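Local coordinates for protein Rho guanyl nucleotide exchange factor (Rom2), putative (Aspergillus fumigatus Af293, PDB 5O51) that probably promotes guanine-nucleotide exchange and is represented here by its CNH domain, a seven-bladed beta-propeller, at residues S210-A215 / L242-F247; S137-Y142 / S188-G193; Y279-E284 / A331-W336; I68-E73 / Y88-L93. All coordinates share one frame; numbering follows the deposited sequence.

Contact 1 of 4, residues S210-A215 / L242-F247; sequences SLLDQA and LNYSDF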
# COMPACT_ATOMS: atom_id res chain seq x y z
N SER A 210 -0.53 21.48 -7.86
CA SER A 210 -0.80 21.07 -6.50
C SER A 210 -2.30 20.76 -6.37
O SER A 210 -3.10 21.28 -7.14
CB SER A 210 -0.41 22.16 -5.49
OG SER A 210 -1.58 22.86 -5.12
N LEU A 211 -2.65 19.90 -5.42
CA LEU A 211 -4.05 19.57 -5.14
C LEU A 211 -4.75 20.59 -4.27
O LEU A 211 -5.95 20.89 -4.45
CB LEU A 211 -4.12 18.21 -4.41
CG LEU A 211 -5.50 17.55 -4.27
CD1 LEU A 211 -5.75 16.59 -5.41
CD2 LEU A 211 -5.62 16.82 -2.96
N LEU A 212 -4.09 21.02 -3.22
CA LEU A 212 -4.70 22.00 -2.32
C LEU A 212 -4.70 23.39 -2.98
O LEU A 212 -3.80 23.69 -3.77
CB LEU A 212 -3.92 22.05 -1.01
CG LEU A 212 -3.97 20.75 -0.18
CD1 LEU A 212 -3.25 21.01 1.11
CD2 LEU A 212 -5.42 20.33 0.09
N ASP A 213 -5.71 24.21 -2.67
CA ASP A 213 -5.81 25.59 -3.22
C ASP A 213 -5.10 26.60 -2.30
O ASP A 213 -5.54 26.82 -1.16
CB ASP A 213 -7.27 25.96 -3.35
CG ASP A 213 -7.51 27.30 -4.12
OD1 ASP A 213 -6.81 28.33 -3.92
OD2 ASP A 213 -8.48 27.31 -4.91
N GLN A 214 -4.05 27.25 -2.80
CA GLN A 214 -3.33 28.34 -2.07
C GLN A 214 -4.17 29.45 -1.35
O GLN A 214 -3.70 30.02 -0.37
CB GLN A 214 -2.29 29.01 -3.00
CG GLN A 214 -2.90 29.68 -4.24
CD GLN A 214 -2.30 31.05 -4.61
OE1 GLN A 214 -3.03 32.04 -4.73
NE2 GLN A 214 -0.98 31.10 -4.81
N ALA A 215 -5.37 29.75 -1.84
CA ALA A 215 -6.24 30.77 -1.20
C ALA A 215 -7.02 30.30 0.05
O ALA A 215 -7.53 31.13 0.83
CB ALA A 215 -7.23 31.33 -2.21
N LEU A 242 -8.00 13.11 3.06
CA LEU A 242 -6.56 13.20 2.85
C LEU A 242 -5.82 12.84 4.14
O LEU A 242 -6.14 13.39 5.21
CB LEU A 242 -6.22 14.61 2.42
CG LEU A 242 -6.80 15.07 1.05
CD1 LEU A 242 -6.29 16.49 0.79
CD2 LEU A 242 -6.34 14.25 -0.14
N ASN A 243 -4.87 11.93 4.04
CA ASN A 243 -4.16 11.37 5.20
C ASN A 243 -2.64 11.55 5.03
O ASN A 243 -2.02 11.04 4.07
CB ASN A 243 -4.48 9.88 5.45
CG ASN A 243 -5.96 9.61 5.65
OD1 ASN A 243 -6.56 9.87 6.70
ND2 ASN A 243 -6.58 9.03 4.63
N TYR A 244 -2.08 12.34 5.91
CA TYR A 244 -0.64 12.57 5.98
C TYR A 244 -0.10 12.08 7.35
O TYR A 244 -0.89 11.83 8.30
CB TYR A 244 -0.32 14.04 5.84
CG TYR A 244 -0.94 14.90 4.71
CD1 TYR A 244 -2.28 15.13 4.64
CD2 TYR A 244 -0.12 15.59 3.81
CE1 TYR A 244 -2.83 15.93 3.67
CE2 TYR A 244 -0.65 16.40 2.82
CZ TYR A 244 -2.02 16.60 2.78
OH TYR A 244 -2.65 17.43 1.84
N SER A 245 1.23 11.95 7.49
CA SER A 245 1.79 11.45 8.73
C SER A 245 1.39 12.35 9.90
O SER A 245 1.30 11.87 11.01
CB SER A 245 3.31 11.28 8.68
OG SER A 245 3.94 12.56 8.48
N ASP A 246 1.12 13.63 9.68
CA ASP A 246 0.83 14.53 10.80
C ASP A 246 -0.64 14.77 11.08
O ASP A 246 -1.01 15.08 12.22
CB ASP A 246 1.57 15.87 10.61
CG ASP A 246 3.10 15.74 10.83
OD1 ASP A 246 3.56 15.00 11.74
OD2 ASP A 246 3.84 16.34 10.05
N PHE A 247 -1.48 14.63 10.06
CA PHE A 247 -2.85 15.03 10.19
C PHE A 247 -3.71 14.44 9.13
O PHE A 247 -3.20 14.02 8.12
CB PHE A 247 -3.00 16.57 10.19
CG PHE A 247 -2.00 17.29 9.31
CD1 PHE A 247 -2.03 17.15 7.94
CD2 PHE A 247 -1.08 18.17 9.88
CE1 PHE A 247 -1.08 17.80 7.15
CE2 PHE A 247 -0.16 18.86 9.11
CZ PHE A 247 -0.15 18.67 7.74
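Leu211 and Leu242 meet tip to tip between the two segments, Leu211 CD2 lying 3.8 Å from Leu242 CD1 and 3.9 Å from Leu242 CD2. The branched end of Leu242 thus receives a single methyl of Leu211. Leu211 holds CG anti to the backbone N (chi1 -168°), whereas the next residue, Leu212, keeps CG beside its N (chi1 -66°). The differing torsions aim the two branched ends at different partners, Leu211 at the tip of Leu242 and Leu212 past Leu242 to Tyr244. Leu212 slides by in the contrary direction, and its CD2 stands 4.0 Å from Leu242 CD1. Its other methyl, CD1, is 3.7 Å from Tyr244 OH, a packing contact with the far end of a long, rigid side chain. Leucine suits position 212 because it has two methyls to divide between these partners. Farther along the ring, Phe247 CE1 lies over one face of Tyr244, toward the rim. Beyond the leucines, Asp213 OD1 accepts from Ala215 N in an Asx turn. The leucines follow strand 208-210, the last of its propeller blade, and reach the second strand of the next blade, with Phe198 of strand 197-202 and Val251 of strand 247-251 packing alongside.

Contact 2 of 4, residues S137-Y142 / S188-G193; sequences STIKVY and STLCVG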
# COMPACT_ATOMS: atom_id res chain seq x y z
N SER A 137 12.24 12.32 -8.30
CA SER A 137 11.45 11.12 -8.50
C SER A 137 11.18 10.90 -9.98
O SER A 137 10.84 11.82 -10.69
CB SER A 137 10.11 11.23 -7.70
OG SER A 137 10.30 11.20 -6.26
N THR A 138 11.31 9.67 -10.45
CA THR A 138 11.04 9.34 -11.84
C THR A 138 9.94 8.31 -11.87
O THR A 138 10.07 7.26 -11.21
CB THR A 138 12.27 8.73 -12.50
OG1 THR A 138 13.35 9.66 -12.38
CG2 THR A 138 11.98 8.36 -13.98
N ILE A 139 8.87 8.59 -12.62
CA ILE A 139 7.71 7.73 -12.67
C ILE A 139 7.53 7.09 -14.04
O ILE A 139 7.41 7.80 -15.03
CB ILE A 139 6.42 8.52 -12.36
CG1 ILE A 139 6.38 8.97 -10.90
CG2 ILE A 139 5.21 7.66 -12.65
CD1 ILE A 139 6.82 10.39 -10.69
N LYS A 140 7.39 5.76 -14.08
CA LYS A 140 7.15 5.05 -15.33
C LYS A 140 5.84 4.30 -15.26
O LYS A 140 5.47 3.76 -14.22
CB LYS A 140 8.27 4.07 -15.61
CG LYS A 140 9.58 4.71 -16.01
CD LYS A 140 10.34 3.78 -16.96
CE LYS A 140 11.80 4.19 -17.10
NZ LYS A 140 12.71 3.01 -17.11
N VAL A 141 5.14 4.25 -16.39
CA VAL A 141 3.76 3.77 -16.44
C VAL A 141 3.69 2.64 -17.50
O VAL A 141 4.45 2.68 -18.42
CB VAL A 141 2.87 4.98 -16.71
CG1 VAL A 141 1.39 4.61 -16.64
CG2 VAL A 141 3.23 6.11 -15.75
N TYR A 142 2.86 1.61 -17.31
CA TYR A 142 2.91 0.37 -18.16
C TYR A 142 1.55 -0.18 -18.45
O TYR A 142 0.66 -0.09 -17.62
CB TYR A 142 3.65 -0.76 -17.47
CG TYR A 142 5.13 -0.54 -17.38
CD1 TYR A 142 5.64 0.28 -16.39
CD2 TYR A 142 6.01 -1.13 -18.28
CE1 TYR A 142 6.99 0.54 -16.29
CE2 TYR A 142 7.36 -0.86 -18.20
CZ TYR A 142 7.84 -0.03 -17.20
OH TYR A 142 9.17 0.24 -17.05
N SER A 188 -7.99 9.51 -14.60
CA SER A 188 -7.32 10.26 -15.69
C SER A 188 -6.06 10.93 -15.23
O SER A 188 -5.31 11.46 -16.06
CB SER A 188 -8.20 11.31 -16.40
OG SER A 188 -9.42 10.75 -16.85
N THR A 189 -5.81 10.90 -13.93
CA THR A 189 -4.61 11.51 -13.42
C THR A 189 -3.95 10.67 -12.35
O THR A 189 -4.63 9.89 -11.67
CB THR A 189 -4.94 12.90 -12.87
OG1 THR A 189 -3.73 13.63 -12.78
CG2 THR A 189 -5.55 12.83 -11.50
N LEU A 190 -2.64 10.87 -12.20
CA LEU A 190 -1.88 10.38 -11.05
C LEU A 190 -1.66 11.48 -10.00
O LEU A 190 -1.18 12.56 -10.34
CB LEU A 190 -0.51 9.90 -11.46
CG LEU A 190 -0.39 8.81 -12.50
CD1 LEU A 190 1.10 8.60 -12.73
CD2 LEU A 190 -1.06 7.51 -12.12
N CYS A 191 -1.99 11.17 -8.73
CA CYS A 191 -1.72 12.05 -7.59
C CYS A 191 -0.53 11.47 -6.80
O CYS A 191 -0.60 10.34 -6.25
CB CYS A 191 -2.95 12.17 -6.70
SG CYS A 191 -2.84 13.47 -5.47
N VAL A 192 0.55 12.24 -6.76
CA VAL A 192 1.79 11.83 -6.16
C VAL A 192 1.92 12.53 -4.82
O VAL A 192 1.77 13.75 -4.73
CB VAL A 192 3.02 12.18 -7.03
CG1 VAL A 192 4.34 11.93 -6.26
CG2 VAL A 192 3.01 11.38 -8.33
N GLY A 193 2.26 11.72 -3.80
CA GLY A 193 2.52 12.20 -2.44
C GLY A 193 4.01 12.45 -2.36
O GLY A 193 4.78 11.51 -2.42
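Leu190 carries this contact with one methyl, CD1, which faces both Ile139 and Val141. The tighter part is the pair with isoleucine, where Leu190 CD1 is 4.2 Å from Ile139 CG2, an ordinary apolar separation. The leucine spans the distance because its chain is extended, with CD1 anti to CA (chi2 178°), so that a slender tip meets two beta-branched residues placed two apart on strand 137-143. Isoleucine and valine fit such a strand, where their branches stay close to the backbone and make a broad apolar surface. Strand 137-143 is the third strand of one four-stranded blade and 189-194 the second of the next, so this is blade-to-blade packing in a beta-propeller, made by side chains with no hydrogen bond between the two segments. Both flanks are looser: Val141 CG2 approaches Leu190 CD1 only lightly, at 4.5 Å, and Val192 CG2 stays 4.6 Å from Ile139 CD1. Ser137 is farther off still; its buried OG is instead hydrogen-bonded to Thr132 OG1, Ala178 O and Ser180 OG. The more open side lies on the reverse of strand 137-143, where Lys140 points away from segment 188-193 into a partly exposed setting and its NZ makes a weak hydrogen bond to Gln110 OE1.

Contact 3 of 4, residues Y279-E284 / A331-W336; sequences YILAFE and ASLDFW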
# COMPACT_ATOMS: atom_id res chain seq x y z
N TYR A 279 -14.77 3.74 11.13
CA TYR A 279 -13.43 3.95 11.72
C TYR A 279 -12.35 4.31 10.71
O TYR A 279 -12.42 3.94 9.55
CB TYR A 279 -13.01 2.77 12.53
CG TYR A 279 -14.02 2.31 13.58
CD1 TYR A 279 -14.31 3.10 14.70
CD2 TYR A 279 -14.68 1.09 13.45
CE1 TYR A 279 -15.21 2.68 15.64
CE2 TYR A 279 -15.59 0.66 14.39
CZ TYR A 279 -15.85 1.45 15.50
OH TYR A 279 -16.76 1.04 16.46
N ILE A 280 -11.36 5.10 11.16
CA ILE A 280 -10.18 5.40 10.36
C ILE A 280 -9.05 4.92 11.24
O ILE A 280 -9.00 5.28 12.47
CB ILE A 280 -10.12 6.86 9.89
CG1 ILE A 280 -8.74 7.25 9.35
CG2 ILE A 280 -10.50 7.86 10.97
CD1 ILE A 280 -8.50 6.63 7.98
N LEU A 281 -8.18 4.05 10.67
CA LEU A 281 -7.08 3.44 11.41
C LEU A 281 -5.74 3.95 10.88
O LEU A 281 -5.50 3.90 9.69
CB LEU A 281 -7.12 1.94 11.26
CG LEU A 281 -8.31 1.18 11.91
CD1 LEU A 281 -9.49 1.12 10.97
CD2 LEU A 281 -7.96 -0.24 12.30
N ALA A 282 -4.90 4.48 11.76
CA ALA A 282 -3.54 4.94 11.40
C ALA A 282 -2.50 3.98 11.94
O ALA A 282 -2.44 3.80 13.15
CB ALA A 282 -3.32 6.33 11.99
N PHE A 283 -1.66 3.35 11.09
CA PHE A 283 -0.63 2.40 11.59
C PHE A 283 0.71 3.13 11.69
O PHE A 283 1.14 3.69 10.69
CB PHE A 283 -0.50 1.22 10.58
CG PHE A 283 -1.73 0.35 10.52
CD1 PHE A 283 -2.88 0.78 9.89
CD2 PHE A 283 -1.75 -0.86 11.12
CE1 PHE A 283 -4.04 -0.02 9.92
CE2 PHE A 283 -2.87 -1.68 11.11
CZ PHE A 283 -4.01 -1.25 10.53
N GLU A 284 1.37 3.05 12.86
CA GLU A 284 2.70 3.60 13.10
C GLU A 284 3.51 2.44 13.68
O GLU A 284 2.93 1.49 14.18
CB GLU A 284 2.59 4.71 14.18
CG GLU A 284 3.80 5.47 14.33
CD GLU A 284 4.38 5.62 15.71
OE1 GLU A 284 4.79 4.71 16.48
OE2 GLU A 284 4.55 6.79 15.90
N ALA A 331 -2.00 -11.02 11.52
CA ALA A 331 -3.37 -10.91 12.13
C ALA A 331 -4.32 -10.18 11.24
O ALA A 331 -3.93 -9.54 10.26
CB ALA A 331 -3.27 -10.23 13.48
N SER A 332 -5.60 -10.29 11.56
CA SER A 332 -6.69 -9.72 10.79
C SER A 332 -7.57 -8.85 11.66
O SER A 332 -7.87 -9.21 12.80
CB SER A 332 -7.62 -10.83 10.31
OG SER A 332 -8.65 -10.27 9.51
N LEU A 333 -7.95 -7.69 11.16
CA LEU A 333 -8.98 -6.86 11.86
C LEU A 333 -10.19 -6.82 10.99
O LEU A 333 -10.05 -6.47 9.80
CB LEU A 333 -8.53 -5.43 12.02
CG LEU A 333 -7.41 -5.19 13.01
CD1 LEU A 333 -7.19 -3.69 13.13
CD2 LEU A 333 -7.65 -5.79 14.37
N ASP A 334 -11.36 -7.16 11.54
CA ASP A 334 -12.60 -7.01 10.72
C ASP A 334 -13.76 -6.42 11.52
O ASP A 334 -14.00 -6.86 12.65
CB ASP A 334 -13.04 -8.33 10.09
CG ASP A 334 -14.15 -8.12 9.02
OD1 ASP A 334 -14.07 -7.16 8.21
OD2 ASP A 334 -15.12 -8.91 9.00
N PHE A 335 -14.40 -5.39 10.95
CA PHE A 335 -15.48 -4.63 11.61
C PHE A 335 -16.89 -5.02 11.13
O PHE A 335 -17.10 -5.28 9.94
CB PHE A 335 -15.22 -3.12 11.53
CG PHE A 335 -13.91 -2.75 12.19
CD1 PHE A 335 -13.82 -2.65 13.57
CD2 PHE A 335 -12.75 -2.64 11.45
CE1 PHE A 335 -12.60 -2.35 14.20
CE2 PHE A 335 -11.53 -2.37 12.08
CZ PHE A 335 -11.45 -2.22 13.46
N TRP A 336 -17.81 -5.14 12.09
CA TRP A 336 -19.20 -5.54 11.81
C TRP A 336 -20.20 -5.14 12.92
O TRP A 336 -19.88 -5.15 14.11
CB TRP A 336 -19.27 -7.05 11.51
CG TRP A 336 -20.55 -7.43 10.87
CD1 TRP A 336 -21.04 -6.97 9.67
CD2 TRP A 336 -21.54 -8.33 11.40
NE1 TRP A 336 -22.26 -7.54 9.42
CE2 TRP A 336 -22.60 -8.38 10.46
CE3 TRP A 336 -21.63 -9.10 12.57
CZ2 TRP A 336 -23.74 -9.17 10.66
CZ3 TRP A 336 -22.76 -9.89 12.77
CH2 TRP A 336 -23.81 -9.91 11.81
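Phe335 presents one ring face to Tyr279, whose CD2 stands 3.8 Å above that plane, displaced toward the rim. The two rings are neither stacked nor edge-to-face: their planes are inclined at 52° and their centroids lie 5.2 Å apart, and Tyr279 CD2 and CE2 are the atoms nearest Phe335 CD1. Farther along the same ring, near CE2 and on the same side, comes the second bump, Leu281. Both its methyls are within reach of that corner, and Leu281 CD2 is 4.2 Å from Phe335 CE2. This methyl settles into the notch between Phe335 and Leu333, where it also meets Leu333 CD1 at 3.6 Å. Leu333 provides that wall because its CD1 is anti to CA (chi2 -175°), the extended form. Strand 279-284 is the second strand of its propeller blade; strand 327-333 is the third of the neighbouring blade, which strand 8-12, from the start of the chain, completes, the ring closure often called molecular Velcro. Leucine, compact and forked, fills a notch that is partly aromatic, while the broad rings of Tyr279 and Phe335 span the partly exposed end, where the chain has left its strand. Deeper in, Tyr319 of strand 317-323 touches Leu333 and Phe283.

Contact 4 of 4, residues I68-E73 / Y88-L93; sequences IDTLEE and YPMEAL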
# COMPACT_ATOMS: atom_id res chain seq x y z
N ILE A 68 4.61 -6.54 -3.10
CA ILE A 68 3.97 -7.58 -3.87
C ILE A 68 2.48 -7.24 -4.12
O ILE A 68 1.80 -6.68 -3.24
CB ILE A 68 4.13 -8.95 -3.18
CG1 ILE A 68 3.91 -10.08 -4.15
CG2 ILE A 68 3.25 -9.12 -1.94
CD1 ILE A 68 4.49 -11.40 -3.61
N ASP A 69 2.00 -7.56 -5.30
CA ASP A 69 0.61 -7.32 -5.72
C ASP A 69 0.26 -8.25 -6.89
O ASP A 69 1.10 -9.12 -7.30
CB ASP A 69 0.43 -5.87 -6.15
CG ASP A 69 -1.00 -5.32 -5.87
OD1 ASP A 69 -1.99 -6.08 -5.70
OD2 ASP A 69 -1.09 -4.08 -5.84
N THR A 70 -0.98 -8.13 -7.38
CA THR A 70 -1.51 -8.91 -8.54
C THR A 70 -2.21 -8.01 -9.55
O THR A 70 -2.63 -6.94 -9.18
CB THR A 70 -2.61 -9.92 -8.15
OG1 THR A 70 -3.59 -9.27 -7.33
CG2 THR A 70 -2.03 -11.15 -7.44
N LEU A 71 -2.33 -8.47 -10.81
CA LEU A 71 -3.36 -8.03 -11.81
C LEU A 71 -4.19 -9.24 -12.11
O LEU A 71 -3.81 -10.05 -12.95
CB LEU A 71 -2.73 -7.61 -13.14
CG LEU A 71 -2.30 -6.17 -13.34
CD1 LEU A 71 -1.19 -5.91 -12.37
CD2 LEU A 71 -1.82 -5.91 -14.78
N GLU A 72 -5.31 -9.42 -11.45
CA GLU A 72 -5.99 -10.72 -11.46
C GLU A 72 -6.62 -10.99 -12.84
O GLU A 72 -6.72 -12.16 -13.27
CB GLU A 72 -7.03 -10.79 -10.30
CG GLU A 72 -7.48 -12.20 -9.89
CD GLU A 72 -6.84 -12.75 -8.59
OE1 GLU A 72 -5.61 -12.84 -8.53
OE2 GLU A 72 -7.57 -13.14 -7.64
N GLU A 73 -6.95 -9.91 -13.55
CA GLU A 73 -7.58 -9.97 -14.86
C GLU A 73 -6.64 -10.58 -15.90
O GLU A 73 -7.12 -11.27 -16.82
CB GLU A 73 -8.06 -8.57 -15.29
CG GLU A 73 -8.65 -8.45 -16.69
CD GLU A 73 -9.98 -9.18 -16.86
OE1 GLU A 73 -10.96 -8.82 -16.17
OE2 GLU A 73 -10.05 -10.11 -17.70
N TYR A 88 5.40 -12.43 -12.83
CA TYR A 88 5.37 -13.88 -13.00
C TYR A 88 3.95 -14.26 -13.40
O TYR A 88 2.98 -13.66 -12.93
CB TYR A 88 5.66 -14.59 -11.70
CG TYR A 88 7.00 -14.43 -11.10
CD1 TYR A 88 7.33 -13.29 -10.41
CD2 TYR A 88 7.96 -15.48 -11.15
CE1 TYR A 88 8.56 -13.15 -9.79
CE2 TYR A 88 9.23 -15.32 -10.60
CZ TYR A 88 9.49 -14.13 -9.92
OH TYR A 88 10.69 -13.92 -9.32
N PRO A 89 3.79 -15.32 -14.19
CA PRO A 89 2.40 -15.75 -14.34
C PRO A 89 1.87 -16.39 -13.04
O PRO A 89 2.61 -17.01 -12.28
CB PRO A 89 2.46 -16.77 -15.50
CG PRO A 89 3.84 -17.29 -15.51
CD PRO A 89 4.74 -16.23 -14.87
N MET A 90 0.58 -16.25 -12.83
CA MET A 90 -0.05 -16.78 -11.61
C MET A 90 0.04 -18.27 -11.45
O MET A 90 -0.00 -18.81 -10.33
CB MET A 90 -1.55 -16.37 -11.54
CG MET A 90 -1.98 -16.10 -10.11
SD MET A 90 -1.52 -14.42 -9.60
CE MET A 90 -2.93 -13.58 -10.32
N GLU A 91 0.16 -18.99 -12.56
CA GLU A 91 0.43 -20.42 -12.44
C GLU A 91 1.76 -20.74 -11.70
O GLU A 91 1.85 -21.82 -11.10
CB GLU A 91 0.32 -21.12 -13.80
CG GLU A 91 1.26 -20.59 -14.87
CD GLU A 91 0.99 -21.13 -16.28
OE1 GLU A 91 0.22 -22.11 -16.43
OE2 GLU A 91 1.58 -20.55 -17.23
N ALA A 92 2.74 -19.82 -11.65
CA ALA A 92 3.90 -19.98 -10.73
C ALA A 92 3.53 -20.42 -9.30
O ALA A 92 4.35 -21.03 -8.58
CB ALA A 92 4.70 -18.68 -10.61
N LEU A 93 2.33 -20.07 -8.86
CA LEU A 93 1.87 -20.41 -7.54
C LEU A 93 1.27 -21.81 -7.43
O LEU A 93 1.08 -22.25 -6.31
CB LEU A 93 0.85 -19.39 -7.07
CG LEU A 93 1.35 -17.93 -7.04
CD1 LEU A 93 0.21 -16.95 -6.92
CD2 LEU A 93 2.27 -17.65 -5.89
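Met90 gives by far the largest share of this contact, and it does so with the end of its side chain. Bends at chi2 and chi3 (82° and 83°) fold the thioether so that the terminal methyl turns to two residues of segment 68-73. Thr70 is the apolar partner: its CG2 lies 3.9 Å from Met90 CE and 4.0 Å from Met90 SD, the two side chains crossing at about a right angle. Thr70 offers CG2 because its OG1 occupies the place between the backbone N and the carbonyl carbon (chi1 49°), leaving the methyl anti to that carbon. Glu72, the third contributor, brings OE1 to 3.3 Å from Met90 CE. A methyl next to sulfur is slightly polarised and probably tolerates a carboxylate oxygen at this range. The pair is a close contact and no hydrogen bond, while the other carboxylate oxygen, OE2, has a weak hydrogen bond to Asp29 N. Strands 65-71 and 84-89 are the first and third of one antiparallel propeller blade, separated by strand 76-81, and Met90 reaches across at the strand ends, beside the turn that follows strand 65-71. Methionine suits this span, being long, unbranched and flexible. It begins a short 3-10 segment, 90-93, held by hydrogen bonds from Ala92 N to Pro89 O at 2.9 Å and from Leu93 N to Met90 O at 3.0 Å. On the facing segment, Asp69 OD1 accepts from Thr70 N at 2.8 Å, and Thr70 also packs on Val28 of the preceding blade.

In the fold
Contacts 1, 2 and 3 each join two adjacent blades of the propeller, whereas contact 4 lies within a single blade. In chain order the sequence is 4, 2, 1, 3, and the four follow the ring round. Contacts 2 and 1 share the blade that runs from strand 180-186 to strand 208-210; their centres are 18 Å apart and they touch where Leu211 CD1 lies 4.3 Å from Cys191 SG. Contact 1 in turn meets contact 3 between Asn243 OD1 and Ile280 CD1, at 4.0 Å. Contact 4 touches none of the others, its nearest atoms being about 7 Å from contact 2; contact 1 lies across the chain's centre from it, 35 Å away between centres.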